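Local coordinates for Di-haem cytochrome c peroxidase family protein (PDB 6NX0), which carries two covalently bound c-type hemes, can reach an unusually stable bis-Fe(IV) state and probably works as a peroxidase and in electron transfer, at residues V63-A68 and S86-T91; Y165-P170 and Q261-A266; S270-Y275 and R455-A460; T402-W407 and R434-P439. All blocks are in the same frame, centred on the assembly; numbering follows the deposited sequence.

Interaction 1. Residues V63-A68 and S86-T91; sequences VLLPGA and SKVDPT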
loop_
_atom_site.group_PDB
_atom_site.type_symbol
_atom_site.label_atom_id
_atom_site.label_comp_id
_atom_site.label_asym_id
_atom_site.label_seq_id
_atom_site.Cartn_x
_atom_site.Cartn_y
_atom_site.Cartn_z
ATOM N N VAL A 63 17.716 7.730 10.906
ATOM C CA VAL A 63 17.643 7.677 9.445
ATOM C C VAL A 63 16.353 6.956 9.066
ATOM O O VAL A 63 16.193 5.765 9.363
ATOM C CB VAL A 63 18.859 6.972 8.836
ATOM C CG1 VAL A 63 18.737 6.917 7.333
ATOM C CG2 VAL A 63 20.156 7.701 9.238
ATOM N N LEU A 64 15.457 7.676 8.392
ATOM C CA LEU A 64 14.120 7.156 8.097
ATOM C C LEU A 64 13.981 6.540 6.706
ATOM O O LEU A 64 13.060 5.744 6.496
ATOM C CB LEU A 64 13.083 8.263 8.253
ATOM C CG LEU A 64 12.947 8.815 9.676
ATOM C CD1 LEU A 64 11.986 9.982 9.695
ATOM C CD2 LEU A 64 12.513 7.715 10.649
ATOM N N LEU A 65 14.841 6.906 5.756
ATOM C CA LEU A 65 14.933 6.313 4.425
ATOM C C LEU A 65 16.382 5.978 4.105
ATOM O O LEU A 65 17.289 6.675 4.570
ATOM C CB LEU A 65 14.406 7.263 3.345
ATOM C CG LEU A 65 12.886 7.397 3.236
ATOM C CD1 LEU A 65 12.499 8.505 2.267
ATOM C CD2 LEU A 65 12.279 6.076 2.824
ATOM N N PRO A 66 16.623 4.946 3.298
ATOM C CA PRO A 66 18.001 4.537 2.999
ATOM C C PRO A 66 18.832 5.691 2.462
ATOM O O PRO A 66 18.397 6.441 1.585
ATOM C CB PRO A 66 17.821 3.434 1.950
ATOM C CG PRO A 66 16.444 2.911 2.192
ATOM C CD PRO A 66 15.639 4.075 2.630
ATOM N N GLY A 67 20.031 5.842 3.017
ATOM C CA GLY A 67 20.956 6.870 2.604
ATOM C C GLY A 67 20.523 8.289 2.867
ATOM O O GLY A 67 21.253 9.208 2.486
ATOM N N ALA A 68 19.370 8.522 3.510
ATOM C CA ALA A 68 18.945 9.887 3.746
ATOM C C ALA A 68 19.755 10.519 4.874
ATOM O O ALA A 68 20.377 9.817 5.682
ATOM C CB ALA A 68 17.456 9.932 4.092
ATOM N N SER A 86 11.469 17.560 11.226
ATOM C CA SER A 86 11.150 18.005 9.875
ATOM C C SER A 86 10.514 16.870 9.082
ATOM O O SER A 86 10.679 15.691 9.407
ATOM C CB SER A 86 12.402 18.510 9.155
ATOM O OG SER A 86 13.417 17.531 9.219
ATOM N N LYS A 87 9.782 17.257 8.031
ATOM C CA LYS A 87 9.130 16.297 7.149
ATOM C C LYS A 87 10.170 15.463 6.426
ATOM O O LYS A 87 11.179 15.988 5.945
ATOM C CB LYS A 87 8.266 17.008 6.100
ATOM C CG LYS A 87 6.848 17.326 6.500
ATOM C CD LYS A 87 5.964 17.546 5.265
ATOM N N VAL A 88 9.907 14.161 6.321
ATOM C CA VAL A 88 10.754 13.308 5.501
ATOM C C VAL A 88 10.653 13.766 4.057
ATOM O O VAL A 88 9.553 13.975 3.529
ATOM C CB VAL A 88 10.352 11.831 5.637
ATOM C CG1 VAL A 88 11.003 10.998 4.537
ATOM C CG2 VAL A 88 10.759 11.289 6.990
ATOM N N ASP A 89 11.801 13.934 3.416
ATOM C CA ASP A 89 11.845 14.314 2.010
ATOM C C ASP A 89 12.275 13.120 1.169
ATOM O O ASP A 89 13.433 12.686 1.276
ATOM C CB ASP A 89 12.813 15.474 1.817
ATOM C CG ASP A 89 12.839 16.002 0.387
ATOM O OD1 ASP A 89 12.192 15.406 -0.493
ATOM O OD2 ASP A 89 13.508 17.032 0.165
ATOM N N PRO A 90 11.410 12.570 0.316
ATOM C CA PRO A 90 11.822 11.414 -0.495
ATOM C C PRO A 90 12.968 11.704 -1.447
ATOM O O PRO A 90 13.674 10.764 -1.843
ATOM C CB PRO A 90 10.538 11.059 -1.258
ATOM C CG PRO A 90 9.810 12.366 -1.361
ATOM C CD PRO A 90 10.043 13.008 -0.023
ATOM N N THR A 91 13.167 12.957 -1.852
ATOM C CA THR A 91 14.274 13.285 -2.738
ATOM C C THR A 91 15.625 13.201 -2.032
ATOM O O THR A 91 16.660 13.247 -2.704
ATOM C CB THR A 91 14.099 14.693 -3.333
ATOM O OG1 THR A 91 14.351 15.689 -2.333
ATOM C CG2 THR A 91 12.702 14.879 -3.896
#

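Interaction 2. Residues Y165-P170 and Q261-A266; sequences YVRYVP and QSDEMA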
loop_
_atom_site.group_PDB
_atom_site.type_symbol
_atom_site.label_atom_id
_atom_site.label_comp_id
_atom_site.label_asym_id
_atom_site.label_seq_id
_atom_site.Cartn_x
_atom_site.Cartn_y
_atom_site.Cartn_z
ATOM N N TYR A 165 7.709 1.546 -6.140
ATOM C CA TYR A 165 7.843 2.755 -5.314
ATOM C C TYR A 165 7.825 2.449 -3.809
ATOM O O TYR A 165 7.830 3.381 -2.990
ATOM C CB TYR A 165 6.785 3.815 -5.677
ATOM C CG TYR A 165 6.784 4.046 -7.161
ATOM C CD1 TYR A 165 7.792 4.776 -7.773
ATOM C CD2 TYR A 165 5.825 3.460 -7.961
ATOM C CE1 TYR A 165 7.825 4.937 -9.150
ATOM C CE2 TYR A 165 5.846 3.621 -9.348
ATOM C CZ TYR A 165 6.858 4.352 -9.925
ATOM O OH TYR A 165 6.933 4.531 -11.298
ATOM N N VAL A 166 7.789 1.173 -3.418
ATOM C CA VAL A 166 7.740 0.845 -1.999
ATOM C C VAL A 166 9.008 1.276 -1.275
ATOM O O VAL A 166 8.984 1.451 -0.054
ATOM C CB VAL A 166 7.473 -0.675 -1.821
ATOM C CG1 VAL A 166 8.723 -1.515 -2.120
ATOM C CG2 VAL A 166 6.923 -0.990 -0.403
ATOM N N ARG A 167 10.122 1.461 -1.988
ATOM C CA ARG A 167 11.359 1.894 -1.351
ATOM C C ARG A 167 11.247 3.277 -0.725
ATOM O O ARG A 167 12.097 3.644 0.102
ATOM C CB ARG A 167 12.508 1.858 -2.365
ATOM C CG ARG A 167 12.466 2.937 -3.437
ATOM C CD ARG A 167 13.663 2.769 -4.386
ATOM N NE ARG A 167 13.787 3.875 -5.320
ATOM C CZ ARG A 167 14.776 4.003 -6.199
ATOM N NH1 ARG A 167 15.714 3.080 -6.254
ATOM N NH2 ARG A 167 14.830 5.057 -7.026
ATOM N N TYR A 168 10.218 4.042 -1.058
ATOM C CA TYR A 168 10.030 5.364 -0.485
ATOM C C TYR A 168 9.157 5.362 0.768
ATOM O O TYR A 168 8.967 6.425 1.354
ATOM C CB TYR A 168 9.420 6.310 -1.525
ATOM C CG TYR A 168 10.325 6.539 -2.708
ATOM C CD1 TYR A 168 11.391 7.415 -2.633
ATOM C CD2 TYR A 168 10.131 5.848 -3.899
ATOM C CE1 TYR A 168 12.244 7.589 -3.708
ATOM C CE2 TYR A 168 10.977 6.032 -4.973
ATOM C CZ TYR A 168 12.020 6.904 -4.867
ATOM O OH TYR A 168 12.897 7.101 -5.904
ATOM N N VAL A 169 8.627 4.220 1.191
ATOM C CA VAL A 169 7.880 4.162 2.450
ATOM C C VAL A 169 8.880 4.305 3.594
ATOM O O VAL A 169 9.708 3.416 3.788
ATOM C CB VAL A 169 7.073 2.865 2.588
ATOM C CG1 VAL A 169 6.330 2.897 3.931
ATOM C CG2 VAL A 169 6.103 2.670 1.403
ATOM N N PRO A 170 8.827 5.380 4.375
ATOM C CA PRO A 170 9.828 5.576 5.428
ATOM C C PRO A 170 9.548 4.695 6.640
ATOM O O PRO A 170 8.485 4.091 6.792
ATOM C CB PRO A 170 9.694 7.055 5.768
ATOM C CG PRO A 170 8.307 7.414 5.416
ATOM C CD PRO A 170 7.885 6.507 4.292
ATOM N N GLN A 261 14.504 -2.105 -3.259
ATOM C CA GLN A 261 15.036 -0.745 -3.339
ATOM C C GLN A 261 15.796 -0.485 -4.636
ATOM O O GLN A 261 16.259 0.642 -4.849
ATOM C CB GLN A 261 15.945 -0.443 -2.127
ATOM C CG GLN A 261 15.186 -0.415 -0.779
ATOM C CD GLN A 261 16.064 -0.316 0.471
ATOM O OE1 GLN A 261 15.542 -0.257 1.596
ATOM N NE2 GLN A 261 17.382 -0.302 0.289
ATOM N N SER A 262 15.911 -1.470 -5.520
ATOM C CA SER A 262 16.650 -1.270 -6.752
ATOM C C SER A 262 15.875 -0.335 -7.676
ATOM O O SER A 262 14.652 -0.183 -7.590
ATOM C CB SER A 262 16.944 -2.609 -7.433
ATOM O OG SER A 262 15.777 -3.241 -7.932
ATOM N N ASP A 263 16.613 0.306 -8.585
ATOM C CA ASP A 263 16.000 1.339 -9.405
ATOM C C ASP A 263 14.898 0.784 -10.298
ATOM O O ASP A 263 13.946 1.506 -10.621
ATOM C CB ASP A 263 17.070 2.025 -10.258
ATOM C CG ASP A 263 17.964 2.973 -9.459
ATOM O OD1 ASP A 263 17.672 3.289 -8.285
ATOM O OD2 ASP A 263 18.981 3.419 -10.028
ATOM N N GLU A 264 14.995 -0.477 -10.722
ATOM C CA GLU A 264 13.950 -0.982 -11.594
ATOM C C GLU A 264 12.620 -1.100 -10.871
ATOM O O GLU A 264 11.583 -1.227 -11.524
ATOM C CB GLU A 264 14.350 -2.330 -12.203
ATOM C CG GLU A 264 14.377 -3.516 -11.270
ATOM C CD GLU A 264 14.428 -4.837 -12.047
ATOM O OE1 GLU A 264 14.126 -4.836 -13.263
ATOM O OE2 GLU A 264 14.772 -5.873 -11.455
ATOM N N MET A 265 12.627 -1.018 -9.548
ATOM C CA MET A 265 11.392 -1.059 -8.776
ATOM C C MET A 265 10.827 0.334 -8.499
ATOM O O MET A 265 9.901 0.464 -7.685
ATOM C CB MET A 265 11.639 -1.840 -7.473
ATOM C CG MET A 265 12.033 -3.306 -7.719
ATOM S SD MET A 265 10.830 -4.207 -8.733
ATOM C CE MET A 265 9.644 -4.632 -7.485
ATOM N N ALA A 266 11.342 1.358 -9.193
ATOM C CA ALA A 266 10.804 2.724 -9.148
ATOM C C ALA A 266 11.031 3.367 -10.518
ATOM O O ALA A 266 11.882 4.252 -10.683
ATOM C CB ALA A 266 11.468 3.527 -8.025
HETATM O O HOH W 1 10.672 0.489 -4.738
HETATM O O HOH W 2 13.135 1.527 1.712
HETATM O O HOH W 3 18.125 5.923 -7.309
#

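Interaction 3. Residues S270-Y275 and R455-A460; sequences SRYDAY and RTLTDA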
loop_
_atom_site.group_PDB
_atom_site.type_symbol
_atom_site.label_atom_id
_atom_site.label_comp_id
_atom_site.label_asym_id
_atom_site.label_seq_id
_atom_site.Cartn_x
_atom_site.Cartn_y
_atom_site.Cartn_z
ATOM N N SER A 270 5.540 6.892 -16.399
ATOM C CA SER A 270 4.156 7.135 -16.769
ATOM C C SER A 270 4.047 8.376 -17.648
ATOM O O SER A 270 4.987 9.167 -17.770
ATOM C CB SER A 270 3.288 7.303 -15.530
ATOM O OG SER A 270 3.568 8.538 -14.886
ATOM N N ARG A 271 2.860 8.560 -18.231
ATOM C CA ARG A 271 2.604 9.790 -18.986
ATOM C C ARG A 271 2.598 11.009 -18.070
ATOM O O ARG A 271 3.034 12.087 -18.486
ATOM C CB ARG A 271 1.306 9.668 -19.786
ATOM C CG ARG A 271 1.500 8.780 -21.023
ATOM C CD ARG A 271 0.247 8.666 -21.920
ATOM N NE ARG A 271 -0.327 9.976 -22.233
ATOM C CZ ARG A 271 -1.431 10.484 -21.681
ATOM N NH1 ARG A 271 -2.160 9.802 -20.803
ATOM N NH2 ARG A 271 -1.823 11.695 -22.031
ATOM N N TYR A 272 2.168 10.859 -16.810
ATOM C CA TYR A 272 2.322 11.955 -15.864
ATOM C C TYR A 272 3.796 12.317 -15.683
ATOM O O TYR A 272 4.144 13.508 -15.620
ATOM C CB TYR A 272 1.664 11.592 -14.530
ATOM C CG TYR A 272 1.927 12.623 -13.460
ATOM C CD1 TYR A 272 1.154 13.771 -13.385
ATOM C CD2 TYR A 272 2.950 12.449 -12.536
ATOM C CE1 TYR A 272 1.390 14.730 -12.393
ATOM C CE2 TYR A 272 3.207 13.402 -11.559
ATOM C CZ TYR A 272 2.416 14.539 -11.496
ATOM O OH TYR A 272 2.641 15.501 -10.527
ATOM N N ASP A 273 4.679 11.314 -15.606
ATOM C CA ASP A 273 6.113 11.589 -15.471
ATOM C C ASP A 273 6.665 12.282 -16.714
ATOM O O ASP A 273 7.543 13.144 -16.613
ATOM C CB ASP A 273 6.877 10.301 -15.188
ATOM C CG ASP A 273 6.493 9.692 -13.862
ATOM O OD1 ASP A 273 6.545 10.429 -12.841
ATOM O OD2 ASP A 273 6.115 8.500 -13.848
ATOM N N ALA A 274 6.153 11.935 -17.892
ATOM C CA ALA A 274 6.599 12.620 -19.102
ATOM C C ALA A 274 6.110 14.060 -19.129
ATOM O O ALA A 274 6.777 14.933 -19.703
ATOM C CB ALA A 274 6.112 11.861 -20.332
ATOM N N TYR A 275 4.950 14.322 -18.530
ATOM C CA TYR A 275 4.438 15.681 -18.395
ATOM C C TYR A 275 5.271 16.492 -17.405
ATOM O O TYR A 275 5.496 17.689 -17.615
ATOM C CB TYR A 275 2.973 15.628 -17.967
ATOM C CG TYR A 275 2.459 16.876 -17.299
ATOM C CD1 TYR A 275 2.043 17.967 -18.050
ATOM C CD2 TYR A 275 2.377 16.960 -15.913
ATOM C CE1 TYR A 275 1.566 19.115 -17.440
ATOM C CE2 TYR A 275 1.896 18.106 -15.295
ATOM C CZ TYR A 275 1.493 19.176 -16.066
ATOM O OH TYR A 275 1.016 20.318 -15.457
ATOM N N ARG A 455 -5.421 7.753 -14.553
ATOM C CA ARG A 455 -4.916 6.841 -15.568
ATOM C C ARG A 455 -3.581 7.301 -16.157
ATOM O O ARG A 455 -2.853 6.482 -16.725
ATOM C CB ARG A 455 -5.992 6.677 -16.652
ATOM C CG ARG A 455 -7.240 5.957 -16.185
ATOM C CD ARG A 455 -8.437 6.181 -17.153
ATOM N NE ARG A 455 -8.124 5.714 -18.508
ATOM C CZ ARG A 455 -8.252 4.455 -18.926
ATOM N NH1 ARG A 455 -8.696 3.518 -18.104
ATOM N NH2 ARG A 455 -7.917 4.143 -20.183
ATOM N N THR A 456 -3.204 8.576 -16.002
ATOM C CA THR A 456 -1.886 9.026 -16.450
ATOM C C THR A 456 -0.750 8.544 -15.554
ATOM O O THR A 456 0.425 8.722 -15.905
ATOM C CB THR A 456 -1.805 10.563 -16.547
ATOM O OG1 THR A 456 -1.685 11.165 -15.238
ATOM C CG2 THR A 456 -2.990 11.151 -17.321
ATOM N N LEU A 457 -1.064 7.948 -14.405
ATOM C CA LEU A 457 -0.043 7.519 -13.460
ATOM C C LEU A 457 0.391 6.069 -13.676
ATOM O O LEU A 457 1.129 5.519 -12.858
ATOM C CB LEU A 457 -0.554 7.686 -12.026
ATOM C CG LEU A 457 -1.229 9.008 -11.689
ATOM C CD1 LEU A 457 -1.607 9.061 -10.218
ATOM C CD2 LEU A 457 -0.322 10.171 -12.047
ATOM N N THR A 458 -0.055 5.441 -14.749
ATOM C CA THR A 458 0.344 4.074 -15.056
ATOM C C THR A 458 1.700 4.040 -15.753
ATOM O O THR A 458 1.917 4.733 -16.753
ATOM C CB THR A 458 -0.722 3.445 -15.939
ATOM O OG1 THR A 458 -1.981 3.505 -15.264
ATOM C CG2 THR A 458 -0.380 2.022 -16.284
ATOM N N ASP A 459 2.611 3.227 -15.224
ATOM C CA ASP A 459 3.912 3.055 -15.844
ATOM C C ASP A 459 3.748 2.451 -17.233
ATOM O O ASP A 459 2.789 1.727 -17.519
ATOM C CB ASP A 459 4.810 2.217 -14.934
ATOM C CG ASP A 459 5.515 3.061 -13.919
ATOM O OD1 ASP A 459 6.408 3.837 -14.315
ATOM O OD2 ASP A 459 5.182 2.988 -12.729
ATOM N N ALA A 460 4.694 2.794 -18.120
ATOM C CA ALA A 460 4.538 2.517 -19.544
ATOM C C ALA A 460 4.306 1.038 -19.841
ATOM O O ALA A 460 3.534 0.703 -20.756
ATOM C CB ALA A 460 5.773 3.008 -20.293
HETATM O O HOH W 4 1.062 6.308 -18.674
HETATM O O HOH W 5 -1.574 6.806 -19.262
#

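Interaction 4. Residues T402-W407 and R434-P439; sequences TDPARW and RRPGTP. With NO3 (nitrate ion), chain F.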
loop_
_atom_site.group_PDB
_atom_site.type_symbol
_atom_site.label_atom_id
_atom_site.label_comp_id
_atom_site.label_asym_id
_atom_site.label_seq_id
_atom_site.Cartn_x
_atom_site.Cartn_y
_atom_site.Cartn_z
ATOM N N THR A 402 -22.921 12.664 1.572
ATOM C CA THR A 402 -24.234 13.146 1.148
ATOM C C THR A 402 -25.228 12.013 0.916
ATOM O O THR A 402 -26.440 12.243 1.003
ATOM C CB THR A 402 -24.110 13.981 -0.137
ATOM O OG1 THR A 402 -23.575 13.167 -1.188
ATOM C CG2 THR A 402 -23.222 15.185 0.075
ATOM N N ASP A 403 -24.749 10.795 0.642
ATOM C CA ASP A 403 -25.611 9.662 0.302
ATOM C C ASP A 403 -25.023 8.396 0.911
ATOM O O ASP A 403 -24.660 7.453 0.197
ATOM C CB ASP A 403 -25.745 9.536 -1.211
ATOM C CG ASP A 403 -26.831 8.545 -1.633
ATOM O OD1 ASP A 403 -27.550 8.007 -0.754
ATOM O OD2 ASP A 403 -26.947 8.301 -2.858
ATOM N N PRO A 404 -24.931 8.334 2.241
ATOM C CA PRO A 404 -24.340 7.136 2.866
ATOM C C PRO A 404 -25.041 5.848 2.489
ATOM O O PRO A 404 -24.368 4.813 2.381
ATOM C CB PRO A 404 -24.446 7.427 4.371
ATOM C CG PRO A 404 -25.458 8.553 4.487
ATOM C CD PRO A 404 -25.314 9.342 3.248
ATOM N N ALA A 405 -26.365 5.859 2.285
ATOM C CA ALA A 405 -27.061 4.603 2.010
ATOM C C ALA A 405 -26.579 3.948 0.723
ATOM O O ALA A 405 -26.609 2.717 0.619
ATOM C CB ALA A 405 -28.575 4.833 1.938
ATOM N N ARG A 406 -26.133 4.744 -0.260
ATOM C CA ARG A 406 -25.634 4.205 -1.521
ATOM C C ARG A 406 -24.382 3.364 -1.303
ATOM O O ARG A 406 -24.167 2.369 -2.003
ATOM C CB ARG A 406 -25.336 5.353 -2.496
ATOM C CG ARG A 406 -24.555 5.008 -3.780
ATOM C CD ARG A 406 -24.271 6.278 -4.601
ATOM N NE ARG A 406 -23.347 6.074 -5.725
ATOM C CZ ARG A 406 -22.938 7.041 -6.557
ATOM N NH1 ARG A 406 -23.363 8.293 -6.403
ATOM N NH2 ARG A 406 -22.099 6.761 -7.551
ATOM N N TRP A 407 -23.560 3.750 -0.335
ATOM C CA TRP A 407 -22.251 3.143 -0.145
ATOM C C TRP A 407 -22.247 2.098 0.947
ATOM O O TRP A 407 -21.511 1.109 0.835
ATOM C CB TRP A 407 -21.215 4.232 0.175
ATOM C CG TRP A 407 -21.102 5.183 -0.968
ATOM C CD1 TRP A 407 -21.662 6.422 -1.066
ATOM C CD2 TRP A 407 -20.457 4.940 -2.220
ATOM N NE1 TRP A 407 -21.396 6.967 -2.290
ATOM C CE2 TRP A 407 -20.651 6.082 -3.020
ATOM C CE3 TRP A 407 -19.720 3.873 -2.741
ATOM C CZ2 TRP A 407 -20.135 6.189 -4.305
ATOM C CZ3 TRP A 407 -19.198 3.985 -4.009
ATOM C CH2 TRP A 407 -19.401 5.141 -4.782
ATOM N N ARG A 434 -19.865 17.064 3.672
ATOM C CA ARG A 434 -21.151 17.613 3.247
ATOM C C ARG A 434 -22.278 16.701 3.695
ATOM O O ARG A 434 -22.354 15.538 3.277
ATOM C CB ARG A 434 -21.182 17.787 1.738
ATOM C CG ARG A 434 -20.094 18.699 1.265
ATOM C CD ARG A 434 -20.303 19.089 -0.162
ATOM N NE ARG A 434 -19.387 20.156 -0.528
ATOM C CZ ARG A 434 -19.697 21.159 -1.340
ATOM N NH1 ARG A 434 -20.912 21.259 -1.860
ATOM N NH2 ARG A 434 -18.786 22.060 -1.616
ATOM N N ARG A 435 -23.169 17.236 4.516
ATOM C CA ARG A 435 -24.232 16.441 5.084
ATOM C C ARG A 435 -25.262 16.095 4.017
ATOM O O ARG A 435 -25.355 16.769 2.985
ATOM C CB ARG A 435 -24.902 17.193 6.230
ATOM C CG ARG A 435 -23.919 17.682 7.283
ATOM C CD ARG A 435 -24.599 18.256 8.544
ATOM N NE ARG A 435 -23.574 18.817 9.421
ATOM C CZ ARG A 435 -22.922 18.136 10.363
ATOM N NH1 ARG A 435 -23.205 16.855 10.607
ATOM N NH2 ARG A 435 -21.981 18.746 11.074
ATOM N N PRO A 436 -26.054 15.050 4.245
ATOM C CA PRO A 436 -27.178 14.775 3.345
ATOM C C PRO A 436 -28.037 16.019 3.165
ATOM O O PRO A 436 -28.259 16.786 4.105
ATOM C CB PRO A 436 -27.932 13.651 4.059
ATOM C CG PRO A 436 -26.925 12.995 4.918
ATOM C CD PRO A 436 -25.948 14.059 5.329
ATOM N N GLY A 437 -28.496 16.232 1.931
ATOM C CA GLY A 437 -29.249 17.414 1.582
ATOM C C GLY A 437 -28.417 18.549 1.026
ATOM O O GLY A 437 -28.969 19.455 0.391
ATOM N N THR A 438 -27.117 18.536 1.265
ATOM C CA THR A 438 -26.184 19.425 0.607
ATOM C C THR A 438 -25.759 18.801 -0.719
ATOM O O THR A 438 -25.604 17.576 -0.803
ATOM C CB THR A 438 -24.950 19.661 1.486
ATOM O OG1 THR A 438 -25.345 20.254 2.732
ATOM C CG2 THR A 438 -23.924 20.580 0.791
ATOM N N PRO A 439 -25.572 19.591 -1.773
ATOM C CA PRO A 439 -25.027 19.027 -3.000
ATOM C C PRO A 439 -23.631 18.506 -2.746
ATOM O O PRO A 439 -22.880 19.072 -1.932
ATOM C CB PRO A 439 -25.006 20.223 -3.964
ATOM C CG PRO A 439 -25.789 21.296 -3.306
ATOM C CD PRO A 439 -25.692 21.055 -1.853
HETATM N N NO3 F . -22.449 22.251 10.664
HETATM O O1 NO3 F . -22.527 23.497 10.887
HETATM O O2 NO3 F . -21.724 21.514 11.397
HETATM O O3 NO3 F . -23.101 21.728 9.710
#

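Interaction 1. Residues V63-A68 and S86-T91
Val88 overlaps two successive leucines, Leu64 and Leu65, giving one methyl to each. Its CG1 is anti to the backbone N (chi1 166°), which aims this branch at Leu65, and CG1 meets Leu65 CD1 at 3.7 Å. The other branch faces Leu64: Val88 CG2 lies 3.2 Å from Leu64 CD1, shorter than two methyl carbons normally allow, so the fine detail of that pair is doubtful. Leu65 CD1 also reaches along the partner chain, to within 4.1 Å of Pro90 CA.

Each segment carries its own turn. A type II turn runs from Leu65 to Ala68, closed by Ala68 N to Leu65 O at 3.0 Å, with Gly67 in its third position. In the facing segment Asp89 OD1 accepts from Thr91 N at 3.0 Å, an Asx turn, and Asp89 OD2 forms a salt bridge with Arg316. The two loops follow strands 61-62 and 81-84, the outer strands of a three-stranded antiparallel sheet, and His173 of strand 173-175 packs on both Leu64 and Val88. With no hydrogen bond from one segment to the other, this example joins the loops through apolar contact, most of it between methyl groups, while the Asp89 carboxylate bonds within its own segment and beyond.

Interaction 2. Residues Y165-P170 and Q261-A266
Arg167 reaches across to the 261-266 segment and is gripped by it at one nitrogen. Its CG sits between the backbone N and the carbonyl carbon (chi1 72°), and from there the chain runs extended past Gln261 to a guanidinium that lies over Ala266. Arg167 NH1 donates to Gln261 O at 2.9 Å, coming from above the carbonyl plane, and makes a nearly straight hydrogen bond, part of a salt bridge, to the anti lone pair of Asp263 OD1 at 2.8 Å. Both acceptors lie at the guanidinium edge, while Ala266 CB covers one face, 3.6 Å from Arg167 NE. The flat group is further steadied by Arg167 NH2, which donates to Tyr168 OH at 3.0 Å, and the Tyr168 ring carries Arg167 CG over one face.

This inner part is dense. Tyr165 N bonds to Met265 O at 2.9 Å, almost along the C=O axis, and the Tyr165 ring packs on Ala266, Tyr165 CE1 to Ala266 CA 3.7 Å. Water 1 joins Arg167 N to the same Met265 O. The outer side is looser: Asp263 is exposed, and water 3 donates to its OD1 but is only weakly held by Arg167 NH2.

Beyond the segments, Tyr165 OH bonds to Asp459 and Phe268 N, and Val166 touches a heme. The contact thus sits at the C-terminal end of helix 245-260, whose Leu260 packs on Val166 and Met265, with helix 198-201 beside Val166 and Gln261 and strand 173-175 following the first segment.

Interaction 3. Residues S270-Y275 and R455-A460
Tyr272 N donates to Thr456 O at 2.9 Å, joining the first turn of helix 271-276 to a type I turn that runs from Arg455 to Thr458. One residue earlier the backbones are linked through solvent: water 4 accepts from Arg271 N and donates to Thr458 O, the latter at 2.6 Å. Ser270 CB fits between two carbonyls of the turn, 3.2 Å from Thr456 O and equally close to Thr458 O.

Among the side chains, Tyr272 and Leu457 run alongside each other and point the same way. Tyr272 turns its ring to the far side of CB from the backbone N (chi1 173°), which leads it away from the turn; CB and the root of the ring, CG, meet Leu457 CD2, CB at 3.5 Å, and the hydroxyl bonds Ser317. Arg271 crosses Thr456 at about a right angle, and its guanidinium goes on to a salt bridge with Glu286.

Ser270 OG accepts from Asp273 N at 3.1 Å, and Asp273 OD2 in return accepts from both Ser270 N and Ser270 OG. Since Asp273 OD1 pairs with Arg373, the carboxylate is held at both oxygens. This reciprocal pair is a capping box, the classic start of an alpha helix, here packed against the turn at the end of helix 444-455.

Interaction 4. Residues T402-W407 and R434-P439
A type II beta turn from Arg435 to Thr438 receives Thr402, the residue two before the short, weakly bonded helical turn at about 404-407, in a surface contact of the cytochrome c region. The turn is closed by Thr438 N to Arg435 O at 3.0 Å, and Gly437 occupies its third position with a positive phi of 94°.

The touching is done mainly by one methyl. Thr402 CG2 approaches two carbonyl oxygens at the mouth of the turn, Arg434 O just before it at 3.3 Å and Thr438 O at its last residue at 3.5 Å. The same CG2 rests on Arg434 CB. Pro436 comes beside the backbone instead, its CA making a CA-H...O contact of 3.5 Å with Thr402 O, while its ring carbon CG looks loosely toward Pro404 CD. No hydrogen bond spans the two segments; Arg434 O is instead bonded by the hydroxyl of Ser401, just before Thr402.

Both arginines of the 434-439 segment point their polar ends away from Thr402. Arg434 NH1 bonds back to Pro439 O at 2.9 Å, bracing the two ends of its own segment. Arg435 extends outward to hold a nitrate ion, probably from the crystallisation liquor, along one guanidinium edge: Arg435 NE donates to nitrate O3 at 3.0 Å and Arg435 NH2 to nitrate O2 at 2.8 Å.

From the N terminus, interaction 1 closes a short loop that contains most of the small antiparallel sheet. Interaction 2 follows in series, closing a loop of 90 residues rich in helix, and touches interaction 1 where Pro66 meets Gln261 and Leu65 packs on the 165-170 backbone. Interaction 3 closes the longest loop, 179 residues, joining helix 271-276 to the chain at the end of helix 444-455; it meets interaction 2 at Tyr165 and Asp459. Interaction 4 falls within that loop, its centre about 33 Å from the centre of interaction 3, on the outer surface. No two loops cross.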